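Local coordinates for protein putative alpha-L-fucosidase (Bacteroides thetaiotaomicron, PDB 3EYP) that probably hydrolyses alpha-L-fucosides as a glycoside hydrolase family 29 enzyme, pairing a TIM-barrel-type part with an F5/8 type C domain, at residues A[278-283]-A[424-429]; A[377-382]-A[453-458]; A[395-400]-A[412-417]. One frame throughout, in Å; residues are numbered along the deposited sequence.

Interaction 1: residues A[278-283]-A[424-429]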
# COMPACT_ATOMS: atom_id res chain seq x y z
N LEU A 278 -13.35 -3.91 5.26
CA LEU A 278 -11.91 -3.59 5.30
C LEU A 278 -11.04 -4.86 5.20
O LEU A 278 -9.95 -4.86 4.64
CB LEU A 278 -11.58 -2.81 6.59
CG LEU A 278 -12.18 -1.38 6.58
CD1 LEU A 278 -12.03 -0.79 8.00
CD2 LEU A 278 -11.51 -0.48 5.44
N TRP A 279 -11.57 -5.94 5.75
CA TRP A 279 -10.92 -7.24 5.66
C TRP A 279 -10.89 -7.68 4.20
O TRP A 279 -9.89 -8.17 3.70
CB TRP A 279 -11.66 -8.27 6.54
CG TRP A 279 -11.29 -9.70 6.36
CD1 TRP A 279 -12.16 -10.74 6.17
CD2 TRP A 279 -9.98 -10.27 6.41
NE1 TRP A 279 -11.46 -11.93 6.10
CE2 TRP A 279 -10.13 -11.66 6.27
CE3 TRP A 279 -8.70 -9.74 6.61
CZ2 TRP A 279 -9.05 -12.53 6.26
CZ3 TRP A 279 -7.62 -10.59 6.59
CH2 TRP A 279 -7.80 -11.99 6.44
N ASP A 280 -11.99 -7.44 3.51
CA ASP A 280 -12.07 -7.76 2.09
C ASP A 280 -11.00 -6.96 1.34
O ASP A 280 -10.24 -7.46 0.54
CB ASP A 280 -13.42 -7.34 1.50
CG ASP A 280 -14.54 -8.25 1.90
OD1 ASP A 280 -14.25 -9.32 2.47
OD2 ASP A 280 -15.72 -7.94 1.56
N ILE A 281 -11.00 -5.69 1.62
CA ILE A 281 -10.02 -4.79 1.01
C ILE A 281 -8.58 -5.17 1.31
O ILE A 281 -7.72 -5.23 0.40
CB ILE A 281 -10.29 -3.30 1.40
CG1 ILE A 281 -11.56 -2.84 0.69
CG2 ILE A 281 -9.13 -2.41 1.04
CD1 ILE A 281 -12.15 -1.47 1.23
N TYR A 282 -8.32 -5.46 2.57
CA TYR A 282 -7.01 -5.93 2.99
C TYR A 282 -6.60 -7.13 2.09
O TYR A 282 -5.47 -7.24 1.59
CB TYR A 282 -7.03 -6.35 4.48
CG TYR A 282 -5.68 -6.85 5.01
CD1 TYR A 282 -4.72 -5.96 5.50
CD2 TYR A 282 -5.36 -8.21 4.98
CE1 TYR A 282 -3.48 -6.42 5.93
CE2 TYR A 282 -4.13 -8.68 5.41
CZ TYR A 282 -3.20 -7.79 5.89
OH TYR A 282 -2.01 -8.25 6.37
N CYS A 283 -7.55 -8.02 1.88
CA CYS A 283 -7.24 -9.28 1.15
C CYS A 283 -7.02 -9.05 -0.34
O CYS A 283 -6.26 -9.77 -1.01
CB CYS A 283 -8.32 -10.33 1.40
SG CYS A 283 -8.23 -11.09 3.06
N ILE A 424 -3.13 -13.97 -0.40
CA ILE A 424 -4.09 -14.62 0.53
C ILE A 424 -5.23 -15.18 -0.25
O ILE A 424 -5.70 -14.58 -1.22
CB ILE A 424 -4.64 -13.58 1.55
CG1 ILE A 424 -3.50 -13.06 2.47
CG2 ILE A 424 -5.89 -14.16 2.34
CD1 ILE A 424 -3.87 -11.81 3.29
N VAL A 425 -5.69 -16.34 0.17
CA VAL A 425 -6.91 -16.90 -0.39
C VAL A 425 -7.86 -17.22 0.75
O VAL A 425 -7.45 -17.72 1.81
CB VAL A 425 -6.63 -18.17 -1.26
CG1 VAL A 425 -7.96 -18.94 -1.51
CG2 VAL A 425 -5.97 -17.73 -2.58
N ARG A 426 -9.11 -16.82 0.57
CA ARG A 426 -10.16 -17.19 1.49
C ARG A 426 -11.07 -18.20 0.79
O ARG A 426 -11.28 -18.15 -0.44
CB ARG A 426 -10.99 -15.97 1.91
CG ARG A 426 -10.25 -14.94 2.73
CD ARG A 426 -11.14 -13.80 2.99
NE ARG A 426 -11.19 -13.00 1.79
CZ ARG A 426 -11.91 -11.90 1.66
NH1 ARG A 426 -12.61 -11.47 2.71
NH2 ARG A 426 -11.88 -11.22 0.51
N LEU A 427 -11.60 -19.10 1.59
CA LEU A 427 -12.23 -20.32 1.07
C LEU A 427 -13.24 -20.83 2.03
O LEU A 427 -13.11 -20.65 3.24
CB LEU A 427 -11.16 -21.41 0.84
CG LEU A 427 -10.23 -21.80 2.01
CD1 LEU A 427 -10.37 -23.31 2.37
CD2 LEU A 427 -8.78 -21.44 1.75
N ALA A 428 -14.28 -21.45 1.48
CA ALA A 428 -15.25 -22.18 2.29
C ALA A 428 -14.47 -23.19 3.15
O ALA A 428 -13.57 -23.88 2.66
CB ALA A 428 -16.33 -22.87 1.41
N PRO A 429 -14.78 -23.22 4.46
CA PRO A 429 -14.07 -24.00 5.43
C PRO A 429 -13.97 -25.43 4.98
O PRO A 429 -14.91 -25.98 4.42
CB PRO A 429 -14.94 -23.90 6.68
CG PRO A 429 -15.73 -22.68 6.53
CD PRO A 429 -15.98 -22.59 5.04
O HOH W 1 -6.90 -12.20 -1.64
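A helix-to-strand contact led by the salt bridge of Arg426 with Asp280 joins two domains here, with the end of helix 275-283 facing the start of strand 423-432. The axes of the two short segments approach to 9.9 Å. Side chains and one water span that distance, and Arg426 does most of it. Its chain runs extended to CD, then bends about CG-CD (chi3 -77°), which turns the guanidinium group toward the helix. There NH1 donates to Asp280 OD1 at 2.7 Å. The bond is almost straight (173°), and Asp280 OD1 lies almost in the guanidinium plane. NH1, the one donor of the contact, meets OD1 on the anti side, tilted 21° from the carboxylate plane, and the two flat groups are well twisted from one another. Arg426 CZ also lies over the five-membered ring of Trp279, 4.8 Å from its centroid. This is a cation-pi contact in which the guanidinium stands nearly upright to the indole. Helix 275-283 belongs to the TIM-barrel-type fucosidase part and strand 423-432 to the beta sandwich of the F5/8 type C domain, so the arginine spans the boundary between them. Beneath the indole, Cys283 SG covers one guanidinium face, 3.7 Å from Arg426 NE. The same sulfur meets Ile424 CG2 at 3.9 Å, while the other branch of that isoleucine ends with CD1 3.8 Å from Tyr282 CE2, the two side chains crossing at about a right angle. One water lies between the backbones, 2.6 Å from Cys283 O and 2.7 Å from Ile424 O. Trp279 NE1 is hydrogen-bonded to Gln456 OE1, and Phe460 stacks on the indole.

Interaction 2: residues A[377-382]-A[453-458]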
# COMPACT_ATOMS: atom_id res chain seq x y z
N GLU A 377 -9.24 -27.80 10.69
CA GLU A 377 -10.25 -27.03 9.95
C GLU A 377 -9.70 -25.63 9.59
O GLU A 377 -9.23 -24.87 10.45
CB GLU A 377 -11.53 -26.88 10.75
CG GLU A 377 -12.69 -26.41 9.92
CD GLU A 377 -13.91 -25.97 10.74
OE1 GLU A 377 -13.78 -25.73 11.97
OE2 GLU A 377 -15.00 -25.86 10.13
N PHE A 378 -9.74 -25.33 8.30
CA PHE A 378 -9.28 -23.99 7.83
C PHE A 378 -10.15 -23.40 6.73
O PHE A 378 -10.82 -24.09 5.99
CB PHE A 378 -7.80 -24.01 7.43
CG PHE A 378 -7.50 -24.84 6.19
CD1 PHE A 378 -7.40 -24.25 4.95
CD2 PHE A 378 -7.31 -26.22 6.30
CE1 PHE A 378 -7.14 -25.02 3.81
CE2 PHE A 378 -7.05 -26.99 5.18
CZ PHE A 378 -6.97 -26.39 3.92
N ASP A 379 -10.07 -22.07 6.63
CA ASP A 379 -10.85 -21.31 5.68
C ASP A 379 -10.09 -20.10 5.07
O ASP A 379 -10.68 -19.17 4.56
CB ASP A 379 -12.16 -20.82 6.34
CG ASP A 379 -11.93 -19.88 7.54
OD1 ASP A 379 -10.77 -19.53 7.86
OD2 ASP A 379 -12.95 -19.50 8.20
N CYS A 380 -8.78 -20.16 5.15
CA CYS A 380 -7.88 -19.10 4.66
C CYS A 380 -6.49 -19.71 4.50
O CYS A 380 -6.13 -20.59 5.24
CB CYS A 380 -7.82 -17.95 5.70
SG CYS A 380 -6.91 -16.51 5.14
N LEU A 381 -5.76 -19.26 3.50
CA LEU A 381 -4.37 -19.62 3.31
C LEU A 381 -3.60 -18.46 2.69
O LEU A 381 -4.18 -17.51 2.12
CB LEU A 381 -4.17 -20.89 2.46
CG LEU A 381 -4.75 -20.89 1.04
CD1 LEU A 381 -3.78 -20.21 0.04
CD2 LEU A 381 -5.15 -22.30 0.59
N MET A 382 -2.29 -18.55 2.88
CA MET A 382 -1.34 -17.48 2.49
C MET A 382 -0.01 -18.08 2.05
O MET A 382 0.47 -19.09 2.58
CB MET A 382 -1.08 -16.57 3.69
CG MET A 382 -0.12 -15.36 3.45
SD MET A 382 -0.27 -14.11 4.83
CE MET A 382 0.68 -14.92 6.07
N VAL A 453 -1.98 -22.29 6.35
CA VAL A 453 -3.43 -22.26 6.34
C VAL A 453 -3.87 -21.84 7.73
O VAL A 453 -3.18 -22.01 8.76
CB VAL A 453 -4.02 -23.57 5.93
CG1 VAL A 453 -3.40 -24.05 4.59
CG2 VAL A 453 -3.82 -24.63 7.09
N TYR A 454 -5.05 -21.27 7.74
CA TYR A 454 -5.48 -20.54 8.92
C TYR A 454 -6.99 -20.56 9.07
O TYR A 454 -7.77 -20.90 8.16
CB TYR A 454 -5.00 -19.08 8.84
CG TYR A 454 -3.53 -18.91 8.40
CD1 TYR A 454 -2.52 -18.81 9.35
CD2 TYR A 454 -3.18 -18.83 7.06
CE1 TYR A 454 -1.18 -18.67 8.99
CE2 TYR A 454 -1.84 -18.71 6.66
CZ TYR A 454 -0.83 -18.62 7.64
OH TYR A 454 0.49 -18.47 7.30
N LYS A 455 -7.40 -20.18 10.27
CA LYS A 455 -8.80 -20.05 10.54
C LYS A 455 -9.09 -18.56 10.81
O LYS A 455 -8.47 -17.92 11.67
CB LYS A 455 -9.20 -20.96 11.73
CG LYS A 455 -10.65 -20.85 12.15
CD LYS A 455 -11.65 -21.19 11.12
CE LYS A 455 -13.01 -20.49 11.42
NZ LYS A 455 -13.12 -19.04 10.85
N GLN A 456 -10.01 -18.02 10.03
CA GLN A 456 -10.29 -16.57 10.06
C GLN A 456 -10.89 -16.22 11.41
O GLN A 456 -11.70 -16.95 11.93
CB GLN A 456 -11.24 -16.14 8.95
CG GLN A 456 -10.64 -16.15 7.59
CD GLN A 456 -11.62 -15.84 6.53
OE1 GLN A 456 -12.21 -14.74 6.54
NE2 GLN A 456 -11.81 -16.77 5.59
N SER A 457 -10.47 -15.07 11.92
CA SER A 457 -10.89 -14.57 13.24
C SER A 457 -12.39 -14.40 13.31
O SER A 457 -13.05 -14.05 12.34
CB SER A 457 -10.19 -13.24 13.62
OG SER A 457 -10.83 -12.59 14.71
N PRO A 458 -12.94 -14.64 14.50
CA PRO A 458 -14.36 -14.35 14.66
C PRO A 458 -14.68 -12.88 14.47
O PRO A 458 -15.79 -12.50 14.17
CB PRO A 458 -14.62 -14.76 16.10
CG PRO A 458 -13.60 -15.77 16.36
CD PRO A 458 -12.39 -15.32 15.67
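Asp379 and Cys380 both face the single residue Tyr454, a classic beta bulge placed where the chain turns a corner between strands 375-378 and 380-385. Tyr454 O accepts from Asp379 N at 3.0 Å, nearly in line with the carbonyl, and Tyr454 N donates to Cys380 O at 2.8 Å. Beyond the bulge Leu381 and Val453 form a non-hydrogen-bonded antiparallel pair. Val453 sets CB over one face of the Phe378 ring, 3.9 Å from its centroid, a CH-pi contact, and Met382 CB packs on Tyr454 CE2. Asp379 CG sits between the backbone N and the carbonyl carbon (chi1 62°), which brings both carboxylate oxygens to the 453-458 segment. OD1 offers its syn lone pair to Gln456 N at 2.8 Å; OD2 meets Lys455 NZ at 2.7 Å in a salt bridge, on the syn side but 26° out of the carboxylate plane. Lys455 NZ donates as well to Gln456 O. Gln456 NE2 returns to Asp379 O at 2.8 Å, coming from above the carbonyl plane. With each carboxylate oxygen gripped, the group is fixed in rotation, and the ammonium partner is likely to keep this buried aspartate ionised.

Interaction 3: residues A[395-400]-A[412-417]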
# COMPACT_ATOMS: atom_id res chain seq x y z
N LYS A 395 2.18 -20.37 -11.66
CA LYS A 395 0.92 -21.10 -11.51
C LYS A 395 1.01 -21.98 -10.29
O LYS A 395 2.06 -22.60 -10.06
CB LYS A 395 0.64 -21.89 -12.81
CG LYS A 395 -0.66 -22.63 -12.82
CD LYS A 395 -0.84 -23.35 -14.16
CE LYS A 395 -2.01 -24.33 -14.09
NZ LYS A 395 -1.91 -25.33 -15.23
N TRP A 396 -0.02 -21.95 -9.48
CA TRP A 396 -0.08 -22.74 -8.25
C TRP A 396 -1.48 -23.07 -7.80
O TRP A 396 -2.48 -22.35 -8.08
CB TRP A 396 0.70 -22.07 -7.10
CG TRP A 396 0.22 -20.68 -6.74
CD1 TRP A 396 0.51 -19.52 -7.38
CD2 TRP A 396 -0.61 -20.33 -5.64
NE1 TRP A 396 -0.08 -18.46 -6.74
CE2 TRP A 396 -0.79 -18.94 -5.68
CE3 TRP A 396 -1.23 -21.06 -4.63
CZ2 TRP A 396 -1.58 -18.26 -4.74
CZ3 TRP A 396 -2.01 -20.38 -3.71
CH2 TRP A 396 -2.16 -19.00 -3.77
N SER A 397 -1.55 -24.20 -7.12
CA SER A 397 -2.82 -24.69 -6.55
C SER A 397 -2.60 -25.33 -5.20
O SER A 397 -1.51 -25.73 -4.86
CB SER A 397 -3.49 -25.71 -7.44
OG SER A 397 -3.54 -25.28 -8.77
N VAL A 398 -3.68 -25.37 -4.44
CA VAL A 398 -3.70 -26.04 -3.17
C VAL A 398 -4.89 -27.02 -3.11
O VAL A 398 -6.01 -26.73 -3.53
CB VAL A 398 -3.68 -25.02 -1.96
CG1 VAL A 398 -3.61 -25.75 -0.59
CG2 VAL A 398 -2.50 -23.99 -2.08
N GLU A 399 -4.57 -28.20 -2.61
CA GLU A 399 -5.51 -29.30 -2.39
C GLU A 399 -5.39 -29.88 -1.00
O GLU A 399 -4.48 -29.59 -0.23
CB GLU A 399 -5.24 -30.40 -3.42
CG GLU A 399 -5.24 -29.88 -4.84
CD GLU A 399 -4.69 -30.88 -5.84
OE1 GLU A 399 -3.83 -31.72 -5.44
OE2 GLU A 399 -5.11 -30.83 -7.01
N TYR A 400 -6.35 -30.71 -0.70
CA TYR A 400 -6.44 -31.32 0.61
C TYR A 400 -7.09 -32.70 0.50
O TYR A 400 -7.74 -33.06 -0.49
CB TYR A 400 -7.24 -30.42 1.59
CG TYR A 400 -8.72 -30.37 1.27
CD1 TYR A 400 -9.62 -31.17 1.94
CD2 TYR A 400 -9.22 -29.54 0.28
CE1 TYR A 400 -10.97 -31.15 1.64
CE2 TYR A 400 -10.56 -29.51 -0.02
CZ TYR A 400 -11.43 -30.32 0.66
OH TYR A 400 -12.77 -30.33 0.38
N GLU A 412 -11.15 -21.96 -4.76
CA GLU A 412 -10.64 -20.58 -4.73
C GLU A 412 -9.11 -20.55 -4.85
O GLU A 412 -8.47 -19.49 -5.00
CB GLU A 412 -11.10 -19.86 -3.42
CG GLU A 412 -12.65 -19.86 -3.09
CD GLU A 412 -13.09 -21.11 -2.29
OE1 GLU A 412 -12.41 -22.13 -2.40
OE2 GLU A 412 -14.13 -21.08 -1.54
N ALA A 413 -8.52 -21.73 -4.80
CA ALA A 413 -7.06 -21.89 -4.82
C ALA A 413 -6.59 -22.88 -5.85
O ALA A 413 -5.71 -23.68 -5.58
CB ALA A 413 -6.52 -22.29 -3.41
N THR A 414 -7.20 -22.76 -7.02
CA THR A 414 -6.87 -23.55 -8.20
C THR A 414 -6.38 -22.72 -9.39
O THR A 414 -7.02 -21.80 -9.86
CB THR A 414 -8.10 -24.32 -8.63
OG1 THR A 414 -8.61 -25.05 -7.51
CG2 THR A 414 -7.78 -25.28 -9.81
N ASP A 415 -5.19 -23.08 -9.84
CA ASP A 415 -4.57 -22.48 -11.00
C ASP A 415 -4.47 -20.98 -10.80
O ASP A 415 -4.75 -20.18 -11.72
CB ASP A 415 -5.40 -22.83 -12.25
CG ASP A 415 -5.40 -24.35 -12.55
OD1 ASP A 415 -4.42 -25.04 -12.19
OD2 ASP A 415 -6.41 -24.83 -13.13
N LYS A 416 -4.04 -20.62 -9.58
CA LYS A 416 -3.66 -19.26 -9.24
C LYS A 416 -2.38 -18.92 -9.96
O LYS A 416 -1.65 -19.77 -10.40
CB LYS A 416 -3.51 -19.07 -7.74
CG LYS A 416 -4.78 -19.37 -6.93
CD LYS A 416 -5.95 -18.75 -7.53
CE LYS A 416 -6.07 -17.28 -7.21
NZ LYS A 416 -7.12 -16.64 -8.10
N GLN A 417 -2.15 -17.63 -10.16
CA GLN A 417 -0.98 -17.22 -10.94
C GLN A 417 0.16 -16.58 -10.15
O GLN A 417 1.18 -17.24 -9.90
CB GLN A 417 -1.42 -16.31 -12.05
CG GLN A 417 -2.27 -16.96 -13.09
CD GLN A 417 -2.64 -15.96 -14.16
OE1 GLN A 417 -1.78 -15.40 -14.85
NE2 GLN A 417 -3.89 -15.73 -14.30
O HOH W 2 -7.27 -26.74 -5.85
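Lys416 crosses the face of the Trp396 indole, and its side chain can be followed outward from there. CB sits over the rim of the ring, 3.4 Å from Trp396 CE2 and 3.6 Å from the centroid of the five-membered ring, a CH-pi contact. CG comes next, 4.0 Å from Trp396 CZ2. The chain then bends twice and leaves the indole, so that NZ ends in a salt bridge with Asp218 of the fucosidase part. Trp396 reaches its place with CG between its backbone N and carbonyl carbon (chi1 59°), and its NE1 donates to Ala418 O. Replacing Trp396 with an alanine would probably leave the Lys416 CB without its aromatic platform and Ala418 O without its indole donor. A single antiparallel bridge pairs Trp396 with Lys416, with Trp396 N donating to Lys416 O and Lys416 N to Trp396 O. Farther along, Val398 N donates to Ala413 O at 2.9 Å. Asp415 N turns instead to the side chain of Ser397, giving a straight bond (168°) to OG, which is also hydrogen-bonded to Gln440. Lys395 and Asp415 lie side by side; their salt bridge is long, NZ to OD1 4.0 Å. Asp415, in a left-handed backbone conformation, and Lys416 together face Trp396: a G1 beta bulge, fastening a loop to an edge of strand 393-401 in the F5/8 type C beta sandwich.

In the fold
Read from the N terminus, the chain leaves helix 275-283 of the fucosidase part and returns to it 141 residues later, when strand 423-432 closes interaction 1. Within that span the 377-382 segment opens interaction 2, which closes only at 453-458, so the two cross along the chain. Interaction 3, from 395-400 to 412-417, is a short loop lying wholly within both. Interactions 1 and 2 share one antiparallel sheet, where Val425 N probably bonds to Leu381 O. Interaction 3 fastens a loop to strand 393-401 of the other sheet; Leu381 CD2 packs on Val398 CG1 between them. Interaction 1 joins the sandwich to helix 275-283, and Gln456 of interaction 2 reaches Trp279 on the same helix.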